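PDB 3SQR: laccase from Botrytis aclada, which oxidises phenolic substrates at the expense of molecular oxygen, which its copper centres reduce to water, and probably serves lignin degradation and detoxification of lignin-derived products. Local coordinates for residues 84-92 with 174-182; 273-283 with 324-335. One frame throughout, in Å; residues are numbered along the deposited sequence.

Interaction 1 of 2, residues 84-92 with 174-182; sequences YTRSAMTFN and QYGDGLFGP. With NAG (2-acetamido-2-deoxy-beta-D-glucopyranose), chain G.
Asp177 OD1 is gripped by two donors, Arg86 NH2 at 3.0 Å and the backbone N of Val210. The arginine bond, part of a salt bridge, lies near the guanidinium plane yet meets OD1 from above the carboxylate, the two planes standing 86° apart. The bend at chi3 (-67°) and the bond from NE to Ser87 O, 2.7 Å long, are consistent with this orientation. Water 1 accepts from Arg86 NH1 and lies 2.7 Å from Asp177 OD1, to which it can donate in competition with Gly176 O, while Asp177 OD2 bonds Ser209 OG and, weakly, water 2. With these partners, this buried carboxylate is probably stabilised as the anion. In the first cupredoxin domain of this multicopper oxidase, edge strand 86-91 thus meets the turn leading into strand 180-186 of the facing sheet. Only one direct backbone bond joins them, Met89 N to Asp177 O at 2.9 Å; water 3 bridges Phe91 N and Gly178 O. Beyond it, Leu179 CD1 sits over the centre of the Phe91 ring, 3.4 Å from the centroid and 6° off the normal, a CH-pi contact, while Phe180 N lies at the ring edge. Nearer the turn, the extended Met89 chain brings SD to 3.9 Å from Gln174 CG, and both side chains also touch Phe211 of helix 210-217. Asn92, just past the strand, carries an N-linked NAG through ND2.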
loop_
_atom_site.group_PDB
_atom_site.type_symbol
_atom_site.label_atom_id
_atom_site.label_comp_id
_atom_site.label_asym_id
_atom_site.label_seq_id
_atom_site.Cartn_x
_atom_site.Cartn_y
_atom_site.Cartn_z
ATOM N N TYR A 84 8.437 -23.316 -5.333
ATOM C CA TYR A 84 8.245 -23.807 -3.999
ATOM C C TYR A 84 6.803 -23.768 -3.597
ATOM O O TYR A 84 6.143 -22.718 -3.591
ATOM C CB TYR A 84 9.083 -22.972 -2.967
ATOM C CG TYR A 84 9.174 -23.654 -1.634
ATOM C CD1 TYR A 84 8.116 -23.630 -0.754
ATOM C CD2 TYR A 84 10.330 -24.410 -1.274
ATOM C CE1 TYR A 84 8.163 -24.255 0.424
ATOM C CE2 TYR A 84 10.347 -25.119 -0.062
ATOM C CZ TYR A 84 9.293 -25.020 0.779
ATOM O OH TYR A 84 9.159 -25.675 1.981
ATOM N N THR A 85 6.270 -24.908 -3.191
ATOM C CA THR A 85 4.873 -25.051 -2.929
ATOM C C THR A 85 4.614 -24.758 -1.475
ATOM O O THR A 85 5.292 -25.305 -0.563
ATOM C CB THR A 85 4.361 -26.500 -3.281
ATOM O OG1 THR A 85 4.672 -26.768 -4.667
ATOM C CG2 THR A 85 2.950 -26.620 -3.041
ATOM N N ARG A 86 3.663 -23.871 -1.255
ATOM C CA ARG A 86 3.314 -23.435 0.099
ATOM C C ARG A 86 1.923 -22.972 0.223
ATOM O O ARG A 86 1.240 -22.744 -0.783
ATOM C CB ARG A 86 4.285 -22.312 0.555
ATOM C CG ARG A 86 4.434 -21.164 -0.424
ATOM C CD ARG A 86 4.822 -19.869 0.337
ATOM N NE ARG A 86 3.749 -19.418 1.197
ATOM C CZ ARG A 86 3.707 -18.252 1.849
ATOM N NH1 ARG A 86 4.707 -17.385 1.748
ATOM N NH2 ARG A 86 2.664 -17.978 2.610
ATOM N N SER A 87 1.499 -22.783 1.478
ATOM C CA SER A 87 0.199 -22.270 1.764
ATOM C C SER A 87 0.169 -20.792 1.332
ATOM O O SER A 87 1.189 -20.102 1.273
ATOM C CB SER A 87 -0.124 -22.343 3.241
ATOM O OG SER A 87 0.728 -21.465 4.012
ATOM N N ALA A 88 -1.040 -20.342 1.108
ATOM C CA ALA A 88 -1.293 -18.908 0.951
ATOM C C ALA A 88 -2.674 -18.562 1.395
ATOM O O ALA A 88 -3.559 -19.397 1.497
ATOM C CB ALA A 88 -1.045 -18.449 -0.507
ATOM N N MET A 89 -2.870 -17.289 1.685
ATOM C CA MET A 89 -4.154 -16.709 1.888
ATOM C C MET A 89 -4.414 -15.765 0.748
ATOM O O MET A 89 -3.661 -14.791 0.546
ATOM C CB MET A 89 -4.215 -15.962 3.206
ATOM C CG MET A 89 -3.823 -16.834 4.327
ATOM S SD MET A 89 -4.177 -16.117 5.938
ATOM C CE MET A 89 -3.451 -17.376 7.032
ATOM N N THR A 90 -5.458 -16.088 -0.007
ATOM C CA THR A 90 -5.672 -15.477 -1.287
ATOM C C THR A 90 -7.083 -14.943 -1.443
ATOM O O THR A 90 -8.018 -15.412 -0.838
ATOM C CB THR A 90 -5.412 -16.471 -2.430
ATOM O OG1 THR A 90 -6.418 -17.493 -2.485
ATOM C CG2 THR A 90 -4.046 -17.119 -2.299
ATOM N N PHE A 91 -7.237 -14.042 -2.407
ATOM C CA PHE A 91 -8.505 -13.776 -2.999
ATOM C C PHE A 91 -8.616 -14.721 -4.187
ATOM O O PHE A 91 -7.866 -14.629 -5.198
ATOM C CB PHE A 91 -8.556 -12.359 -3.521
ATOM C CG PHE A 91 -8.419 -11.325 -2.444
ATOM C CD1 PHE A 91 -9.487 -11.099 -1.605
ATOM C CD2 PHE A 91 -7.237 -10.621 -2.269
ATOM C CE1 PHE A 91 -9.431 -10.133 -0.624
ATOM C CE2 PHE A 91 -7.157 -9.631 -1.270
ATOM C CZ PHE A 91 -8.244 -9.413 -0.461
ATOM N N ASN A 92 -9.545 -15.642 -4.095
ATOM C CA ASN A 92 -9.923 -16.429 -5.276
ATOM C C ASN A 92 -8.827 -17.284 -5.821
ATOM O O ASN A 92 -8.753 -17.542 -7.022
ATOM C CB ASN A 92 -10.512 -15.486 -6.349
ATOM C CG ASN A 92 -11.898 -15.174 -6.033
ATOM O OD1 ASN A 92 -12.166 -14.413 -5.092
ATOM N ND2 ASN A 92 -12.828 -15.772 -6.754
ATOM N N GLN A 174 -1.928 -10.900 7.067
ATOM C CA GLN A 174 -2.459 -11.743 5.979
ATOM C C GLN A 174 -1.966 -11.360 4.623
ATOM O O GLN A 174 -1.804 -12.210 3.802
ATOM C CB GLN A 174 -3.960 -11.725 5.932
ATOM C CG GLN A 174 -4.587 -12.466 7.107
ATOM C CD GLN A 174 -6.118 -12.409 7.132
ATOM O OE1 GLN A 174 -6.730 -11.487 6.628
ATOM N NE2 GLN A 174 -6.759 -13.404 7.806
ATOM N N TYR A 175 -1.760 -10.079 4.364
ATOM C CA TYR A 175 -1.327 -9.770 2.982
ATOM C C TYR A 175 0.059 -10.305 2.697
ATOM O O TYR A 175 0.456 -10.468 1.509
ATOM C CB TYR A 175 -1.491 -8.278 2.583
ATOM C CG TYR A 175 -0.357 -7.353 2.971
ATOM C CD1 TYR A 175 0.760 -7.284 2.216
ATOM C CD2 TYR A 175 -0.401 -6.596 4.115
ATOM C CE1 TYR A 175 1.798 -6.483 2.512
ATOM C CE2 TYR A 175 0.692 -5.747 4.448
ATOM C CZ TYR A 175 1.762 -5.696 3.630
ATOM O OH TYR A 175 2.881 -4.906 3.868
ATOM N N GLY A 176 0.810 -10.633 3.746
ATOM C CA GLY A 176 2.087 -11.312 3.597
ATOM C C GLY A 176 2.019 -12.707 3.038
ATOM O O GLY A 176 3.017 -13.234 2.505
ATOM N N ASP A 177 0.846 -13.306 3.183
ATOM C CA ASP A 177 0.620 -14.657 2.702
ATOM C C ASP A 177 -0.109 -14.637 1.354
ATOM O O ASP A 177 -0.602 -15.654 0.896
ATOM C CB ASP A 177 -0.134 -15.465 3.722
ATOM C CG ASP A 177 0.777 -16.094 4.796
ATOM O OD1 ASP A 177 2.032 -15.972 4.703
ATOM O OD2 ASP A 177 0.186 -16.805 5.681
ATOM N N GLY A 178 -0.170 -13.476 0.732
ATOM C CA GLY A 178 -0.679 -13.331 -0.630
ATOM C C GLY A 178 -2.030 -12.648 -0.770
ATOM O O GLY A 178 -2.547 -12.600 -1.894
ATOM N N LEU A 179 -2.607 -12.145 0.343
ATOM C CA LEU A 179 -3.961 -11.621 0.388
ATOM C C LEU A 179 -4.028 -10.136 -0.092
ATOM O O LEU A 179 -4.253 -9.188 0.677
ATOM C CB LEU A 179 -4.607 -11.833 1.748
ATOM C CG LEU A 179 -6.108 -11.740 1.789
ATOM C CD1 LEU A 179 -6.840 -12.596 0.698
ATOM C CD2 LEU A 179 -6.602 -12.225 3.214
ATOM N N PHE A 180 -3.734 -9.979 -1.361
ATOM C CA PHE A 180 -3.745 -8.664 -2.034
ATOM C C PHE A 180 -4.022 -8.824 -3.524
ATOM O O PHE A 180 -3.876 -9.905 -4.058
ATOM C CB PHE A 180 -2.382 -7.956 -1.842
ATOM C CG PHE A 180 -1.246 -8.620 -2.547
ATOM C CD1 PHE A 180 -0.953 -8.295 -3.871
ATOM C CD2 PHE A 180 -0.476 -9.571 -1.933
ATOM C CE1 PHE A 180 0.085 -8.916 -4.578
ATOM C CE2 PHE A 180 0.606 -10.164 -2.633
ATOM C CZ PHE A 180 0.850 -9.868 -3.947
ATOM N N GLY A 181 -4.423 -7.759 -4.174
ATOM C CA GLY A 181 -4.666 -7.761 -5.614
ATOM C C GLY A 181 -4.599 -6.353 -6.113
ATOM O O GLY A 181 -4.482 -5.396 -5.304
ATOM N N PRO A 182 -4.589 -6.192 -7.440
ATOM C CA PRO A 182 -4.492 -4.868 -8.006
ATOM C C PRO A 182 -5.865 -4.205 -8.081
ATOM O O PRO A 182 -6.861 -4.858 -8.370
ATOM C CB PRO A 182 -3.949 -5.135 -9.401
ATOM C CG PRO A 182 -4.435 -6.495 -9.783
ATOM C CD PRO A 182 -4.601 -7.257 -8.448
HETATM C C1 NAG G . -14.240 -15.654 -6.470
HETATM C C2 NAG G . -15.198 -15.404 -7.611
HETATM C C3 NAG G . -16.626 -15.438 -7.131
HETATM C C4 NAG G . -16.878 -16.762 -6.471
HETATM C C5 NAG G . -15.891 -16.973 -5.357
HETATM C C6 NAG G . -16.083 -18.313 -4.644
HETATM C C7 NAG G . -14.097 -13.857 -9.157
HETATM C C8 NAG G . -13.890 -12.399 -9.461
HETATM N N2 NAG G . -14.907 -14.068 -8.105
HETATM O O3 NAG G . -17.436 -15.342 -8.240
HETATM O O4 NAG G . -18.158 -16.740 -5.954
HETATM O O5 NAG G . -14.554 -16.931 -5.866
HETATM O O6 NAG G . -15.883 -19.364 -5.621
HETATM O O7 NAG G . -13.549 -14.736 -9.823
HETATM O O HOH W 1 4.445 -15.514 3.681
HETATM O O HOH W 2 -0.434 -19.022 4.149
HETATM O O HOH W 3 -4.827 -13.032 -3.548
#

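Interaction 2 of 2, residues 273-283 with 324-335; sequences DSHFEFAIDNH and YWIRGNWGTTCS
Trp330 turns the edge of its six-membered ring toward the face of Phe276, an offset edge-to-face pair with centroids 5.6 Å apart and planes at 87°. With CG of Trp330 anti to the backbone N (chi1 178°), the indole reaches back to residues 273-276, with CH2 near Asp273 O, and NE1 is tied in the ring plane to Ser335 O at 2.8 Å. Antiparallel pairing is regular where strands 276-280 and 324-327 meet: Ala279 and Arg327 form a hydrogen-bonded pair, Ile280 and Ile326 a non-hydrogen-bonded one. Past Arg327 the partner chain leaves strand geometry, but bonding continues. Asn329 ND2 reaches Glu277 O at 2.8 Å, nearly along the C=O axis and in the amide plane, and Gly331 N bonds His275 O. Ser335 OG donates to Asp273 O at 2.6 Å, while Cys334, in a disulfide with Cys368, lays SG 3.6 Å from His275 CB. These strands are neighbours in one sheet of the second cupredoxin domain; Phe276, Phe278 and Ile280 face strands 195-205 and 262-269 of its other sheet. At the far end the His283 edge points to the face of Tyr324 (centroids 5.0 Å apart), the imidazole being fixed by ND1 to Asp281 O and NE2 to Tyr349 OH. Arg327 grips Asp281 side-on, NE to OD1 at 2.7 Å and NH2 to OD2 at 2.9 Å, both through syn lone pairs, with planes only 21° apart. This paired geometry, with Ser359 OG also on OD2, is consistent with a charged carboxylate, held against rotation by two bonds beside the strand end.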
loop_
_atom_site.group_PDB
_atom_site.type_symbol
_atom_site.label_atom_id
_atom_site.label_comp_id
_atom_site.label_asym_id
_atom_site.label_seq_id
_atom_site.Cartn_x
_atom_site.Cartn_y
_atom_site.Cartn_z
ATOM N N ASP A 273 8.342 -6.696 4.138
ATOM C CA ASP A 273 9.445 -5.819 4.584
ATOM C C ASP A 273 10.495 -5.767 3.537
ATOM O O ASP A 273 11.543 -6.395 3.657
ATOM C CB ASP A 273 10.025 -6.331 5.883
ATOM C CG ASP A 273 10.922 -5.291 6.588
ATOM O OD1 ASP A 273 11.273 -4.282 5.971
ATOM O OD2 ASP A 273 11.239 -5.492 7.771
ATOM N N SER A 274 10.214 -4.993 2.487
ATOM C CA SER A 274 11.013 -4.954 1.277
ATOM C C SER A 274 11.102 -3.552 0.815
ATOM O O SER A 274 10.087 -2.855 0.819
ATOM C CB SER A 274 10.375 -5.811 0.153
ATOM O OG SER A 274 8.991 -5.490 0.060
ATOM N N HIS A 275 12.240 -3.196 0.249
ATOM C CA HIS A 275 12.420 -1.910 -0.413
ATOM C C HIS A 275 12.986 -2.206 -1.770
ATOM O O HIS A 275 13.890 -3.058 -1.903
ATOM C CB HIS A 275 13.386 -0.982 0.330
ATOM C CG HIS A 275 13.310 0.435 -0.117
ATOM N ND1 HIS A 275 13.960 0.899 -1.240
ATOM C CD2 HIS A 275 12.609 1.485 0.379
ATOM C CE1 HIS A 275 13.666 2.184 -1.408
ATOM N NE2 HIS A 275 12.888 2.571 -0.419
ATOM N N PHE A 276 12.485 -1.490 -2.742
ATOM C CA PHE A 276 12.887 -1.700 -4.128
ATOM C C PHE A 276 13.393 -0.425 -4.736
ATOM O O PHE A 276 13.040 0.666 -4.351
ATOM C CB PHE A 276 11.781 -2.358 -5.003
ATOM C CG PHE A 276 11.391 -3.734 -4.542
ATOM C CD1 PHE A 276 12.163 -4.841 -4.847
ATOM C CD2 PHE A 276 10.266 -3.904 -3.759
ATOM C CE1 PHE A 276 11.831 -6.087 -4.422
ATOM C CE2 PHE A 276 9.916 -5.147 -3.320
ATOM C CZ PHE A 276 10.730 -6.258 -3.639
ATOM N N GLU A 277 14.237 -0.596 -5.744
ATOM C CA GLU A 277 14.718 0.486 -6.583
ATOM C C GLU A 277 14.636 0.024 -8.034
ATOM O O GLU A 277 15.623 -0.361 -8.694
ATOM C CB GLU A 277 16.131 0.946 -6.158
ATOM C CG GLU A 277 16.478 2.275 -6.810
ATOM C CD GLU A 277 17.884 2.763 -6.511
ATOM O OE1 GLU A 277 18.412 2.306 -5.473
ATOM O OE2 GLU A 277 18.408 3.614 -7.360
ATOM N N PHE A 278 13.412 0.017 -8.544
ATOM C CA PHE A 278 13.091 -0.630 -9.762
ATOM C C PHE A 278 13.836 -0.009 -10.947
ATOM O O PHE A 278 13.905 1.231 -11.057
ATOM C CB PHE A 278 11.557 -0.527 -9.984
ATOM C CG PHE A 278 11.080 -1.195 -11.201
ATOM C CD1 PHE A 278 10.783 -2.538 -11.226
ATOM C CD2 PHE A 278 10.921 -0.472 -12.383
ATOM C CE1 PHE A 278 10.341 -3.140 -12.384
ATOM C CE2 PHE A 278 10.420 -1.090 -13.559
ATOM C CZ PHE A 278 10.162 -2.416 -13.549
ATOM N N ALA A 279 14.276 -0.878 -11.858
ATOM C CA ALA A 279 15.035 -0.402 -13.040
ATOM C C ALA A 279 14.841 -1.429 -14.122
ATOM O O ALA A 279 14.585 -2.606 -13.827
ATOM C CB ALA A 279 16.524 -0.213 -12.669
ATOM N N ILE A 280 14.924 -0.981 -15.366
ATOM C CA ILE A 280 14.911 -1.871 -16.531
ATOM C C ILE A 280 16.191 -1.488 -17.270
ATOM O O ILE A 280 16.336 -0.349 -17.680
ATOM C CB ILE A 280 13.702 -1.658 -17.426
ATOM C CG1 ILE A 280 12.403 -1.871 -16.628
ATOM C CG2 ILE A 280 13.757 -2.573 -18.673
ATOM C CD1 ILE A 280 11.139 -1.540 -17.452
ATOM N N ASP A 281 17.120 -2.401 -17.357
ATOM C CA ASP A 281 18.400 -2.088 -17.979
ATOM C C ASP A 281 18.200 -1.452 -19.340
ATOM O O ASP A 281 17.400 -1.895 -20.162
ATOM C CB ASP A 281 19.230 -3.348 -18.173
ATOM C CG ASP A 281 19.680 -3.968 -16.898
ATOM O OD1 ASP A 281 19.433 -3.430 -15.779
ATOM O OD2 ASP A 281 20.306 -5.045 -17.013
ATOM N N ASN A 282 18.975 -0.396 -19.557
ATOM C CA ASN A 282 19.036 0.336 -20.803
ATOM C C ASN A 282 17.723 0.995 -21.196
ATOM O O ASN A 282 17.556 1.400 -22.324
ATOM C CB ASN A 282 19.550 -0.560 -21.919
ATOM C CG ASN A 282 20.137 0.230 -23.061
ATOM O OD1 ASN A 282 19.787 -0.025 -24.199
ATOM N ND2 ASN A 282 21.018 1.216 -22.754
ATOM N N HIS A 283 16.806 1.145 -20.222
ATOM C CA HIS A 283 15.562 1.860 -20.464
ATOM C C HIS A 283 15.395 2.962 -19.416
ATOM O O HIS A 283 15.960 2.921 -18.334
ATOM C CB HIS A 283 14.370 0.877 -20.473
ATOM C CG HIS A 283 14.337 -0.060 -21.645
ATOM N ND1 HIS A 283 15.207 -1.123 -21.794
ATOM C CD2 HIS A 283 13.522 -0.091 -22.722
ATOM C CE1 HIS A 283 14.906 -1.766 -22.910
ATOM N NE2 HIS A 283 13.882 -1.167 -23.484
ATOM N N TYR A 324 16.521 -7.842 -21.598
ATOM C CA TYR A 324 17.109 -6.929 -20.651
ATOM C C TYR A 324 16.644 -7.365 -19.273
ATOM O O TYR A 324 15.485 -7.875 -19.115
ATOM C CB TYR A 324 16.654 -5.486 -20.914
ATOM C CG TYR A 324 17.151 -4.941 -22.203
ATOM C CD1 TYR A 324 16.464 -5.139 -23.345
ATOM C CD2 TYR A 324 18.367 -4.246 -22.257
ATOM C CE1 TYR A 324 16.970 -4.628 -24.579
ATOM C CE2 TYR A 324 18.883 -3.743 -23.476
ATOM C CZ TYR A 324 18.163 -3.935 -24.611
ATOM O OH TYR A 324 18.626 -3.454 -25.818
ATOM N N TRP A 325 17.546 -7.232 -18.314
ATOM C CA TRP A 325 17.159 -7.506 -16.944
ATOM C C TRP A 325 16.204 -6.434 -16.434
ATOM O O TRP A 325 16.416 -5.215 -16.633
ATOM C CB TRP A 325 18.346 -7.526 -16.019
ATOM C CG TRP A 325 19.093 -8.760 -16.097
ATOM C CD1 TRP A 325 20.364 -8.901 -16.537
ATOM C CD2 TRP A 325 18.614 -10.071 -15.742
ATOM N NE1 TRP A 325 20.737 -10.233 -16.452
ATOM C CE2 TRP A 325 19.671 -10.977 -15.995
ATOM C CE3 TRP A 325 17.398 -10.559 -15.233
ATOM C CZ2 TRP A 325 19.546 -12.381 -15.775
ATOM C CZ3 TRP A 325 17.256 -11.931 -15.011
ATOM C CH2 TRP A 325 18.341 -12.837 -15.281
ATOM N N ILE A 326 15.184 -6.903 -15.719
ATOM C CA ILE A 326 14.286 -6.001 -14.941
ATOM C C ILE A 326 14.739 -6.188 -13.524
ATOM O O ILE A 326 14.773 -7.302 -13.007
ATOM C CB ILE A 326 12.772 -6.266 -15.119
ATOM C CG1 ILE A 326 12.315 -6.168 -16.613
ATOM C CG2 ILE A 326 11.939 -5.298 -14.175
ATOM C CD1 ILE A 326 10.902 -6.775 -16.849
ATOM N N ARG A 327 15.170 -5.096 -12.900
ATOM C CA ARG A 327 15.825 -5.167 -11.618
ATOM C C ARG A 327 14.928 -4.628 -10.528
ATOM O O ARG A 327 14.546 -3.469 -10.581
ATOM C CB ARG A 327 17.132 -4.361 -11.661
ATOM C CG ARG A 327 18.112 -5.039 -12.630
ATOM C CD ARG A 327 19.465 -4.538 -12.523
ATOM N NE ARG A 327 20.231 -5.008 -13.674
ATOM C CZ ARG A 327 21.043 -6.072 -13.691
ATOM N NH1 ARG A 327 21.215 -6.852 -12.623
ATOM N NH2 ARG A 327 21.684 -6.371 -14.823
ATOM N N GLY A 328 14.565 -5.458 -9.575
ATOM C CA GLY A 328 13.912 -4.898 -8.390
ATOM C C GLY A 328 14.876 -4.087 -7.547
ATOM O O GLY A 328 14.472 -3.224 -6.798
ATOM N N ASN A 329 16.169 -4.426 -7.618
ATOM C CA ASN A 329 17.177 -3.831 -6.714
ATOM C C ASN A 329 16.686 -3.792 -5.302
ATOM O O ASN A 329 16.577 -2.733 -4.673
ATOM C CB ASN A 329 17.564 -2.446 -7.171
ATOM C CG ASN A 329 18.375 -2.451 -8.429
ATOM O OD1 ASN A 329 19.395 -3.164 -8.520
ATOM N ND2 ASN A 329 18.044 -1.580 -9.337
ATOM N N TRP A 330 16.476 -4.959 -4.767
ATOM C CA TRP A 330 16.189 -5.136 -3.368
ATOM C C TRP A 330 17.172 -4.316 -2.536
ATOM O O TRP A 330 18.428 -4.497 -2.704
ATOM C CB TRP A 330 16.354 -6.588 -2.973
ATOM C CG TRP A 330 16.132 -6.893 -1.543
ATOM C CD1 TRP A 330 17.028 -6.747 -0.509
ATOM C CD2 TRP A 330 14.901 -7.234 -0.938
ATOM N NE1 TRP A 330 16.429 -7.003 0.693
ATOM C CE2 TRP A 330 15.124 -7.319 0.455
ATOM C CE3 TRP A 330 13.614 -7.549 -1.452
ATOM C CZ2 TRP A 330 14.124 -7.645 1.344
ATOM C CZ3 TRP A 330 12.650 -7.932 -0.569
ATOM C CH2 TRP A 330 12.888 -7.948 0.821
ATOM N N GLY A 331 16.629 -3.471 -1.655
ATOM C CA GLY A 331 17.444 -2.690 -0.706
ATOM C C GLY A 331 18.021 -3.515 0.437
ATOM O O GLY A 331 17.403 -3.665 1.469
ATOM N N THR A 332 19.231 -4.030 0.263
ATOM C CA THR A 332 19.800 -4.918 1.301
ATOM C C THR A 332 20.116 -4.152 2.594
ATOM O O THR A 332 20.042 -4.715 3.676
ATOM C CB THR A 332 21.086 -5.577 0.791
ATOM O OG1 THR A 332 21.942 -4.587 0.236
ATOM C CG2 THR A 332 20.744 -6.618 -0.304
ATOM N N THR A 333 20.392 -2.867 2.489
ATOM C CA THR A 333 20.566 -2.052 3.701
ATOM C C THR A 333 19.254 -1.761 4.443
ATOM O O THR A 333 19.262 -1.418 5.618
ATOM C CB THR A 333 21.266 -0.726 3.431
ATOM O OG1 THR A 333 20.534 0.002 2.476
ATOM C CG2 THR A 333 22.682 -0.928 2.866
ATOM N N CYS A 334 18.118 -2.014 3.777
ATOM C CA CYS A 334 16.815 -1.703 4.354
ATOM C C CYS A 334 16.255 -2.889 5.138
ATOM O O CYS A 334 15.635 -2.748 6.207
ATOM C CB CYS A 334 15.863 -1.238 3.217
ATOM S SG CYS A 334 16.519 -0.209 1.963
ATOM N N SER A 335 16.400 -4.076 4.550
ATOM C CA SER A 335 16.053 -5.285 5.201
ATOM C C SER A 335 16.737 -6.466 4.459
ATOM O O SER A 335 17.202 -6.340 3.325
ATOM C CB SER A 335 14.547 -5.478 5.226
ATOM O OG SER A 335 14.068 -5.665 3.860
HETATM O O HOH W 4 12.644 -3.064 3.652
HETATM O O HOH W 5 13.126 -1.805 6.554
HETATM O O HOH W 6 14.703 -4.113 1.476
HETATM O O HOH W 7 15.779 -0.615 -2.700
#

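How the interactions relate
Interaction 1 closes along the chain before interaction 2 opens, and they belong to successive cupredoxin domains. Their centres are 22 Å apart and their nearest atoms about 6 Å. Strand 195-205 connects their surroundings: Phe180 and Pro182 of interaction 1 pack on it, as do Ser274, Phe276, Phe278 and Trp330 of interaction 2. Each also approaches a different copper centre. The Phe180 side chain is about 4 Å from that of His168, a trinuclear-cluster ligand, and about 8 Å from a copper ion. The Asp273 side chain lies about 5 Å from that of His531 and about 7 Å from a copper ion, probably the type 1 centre that His531 ligates, although neither Phe180 nor Asp273 is a copper ligand.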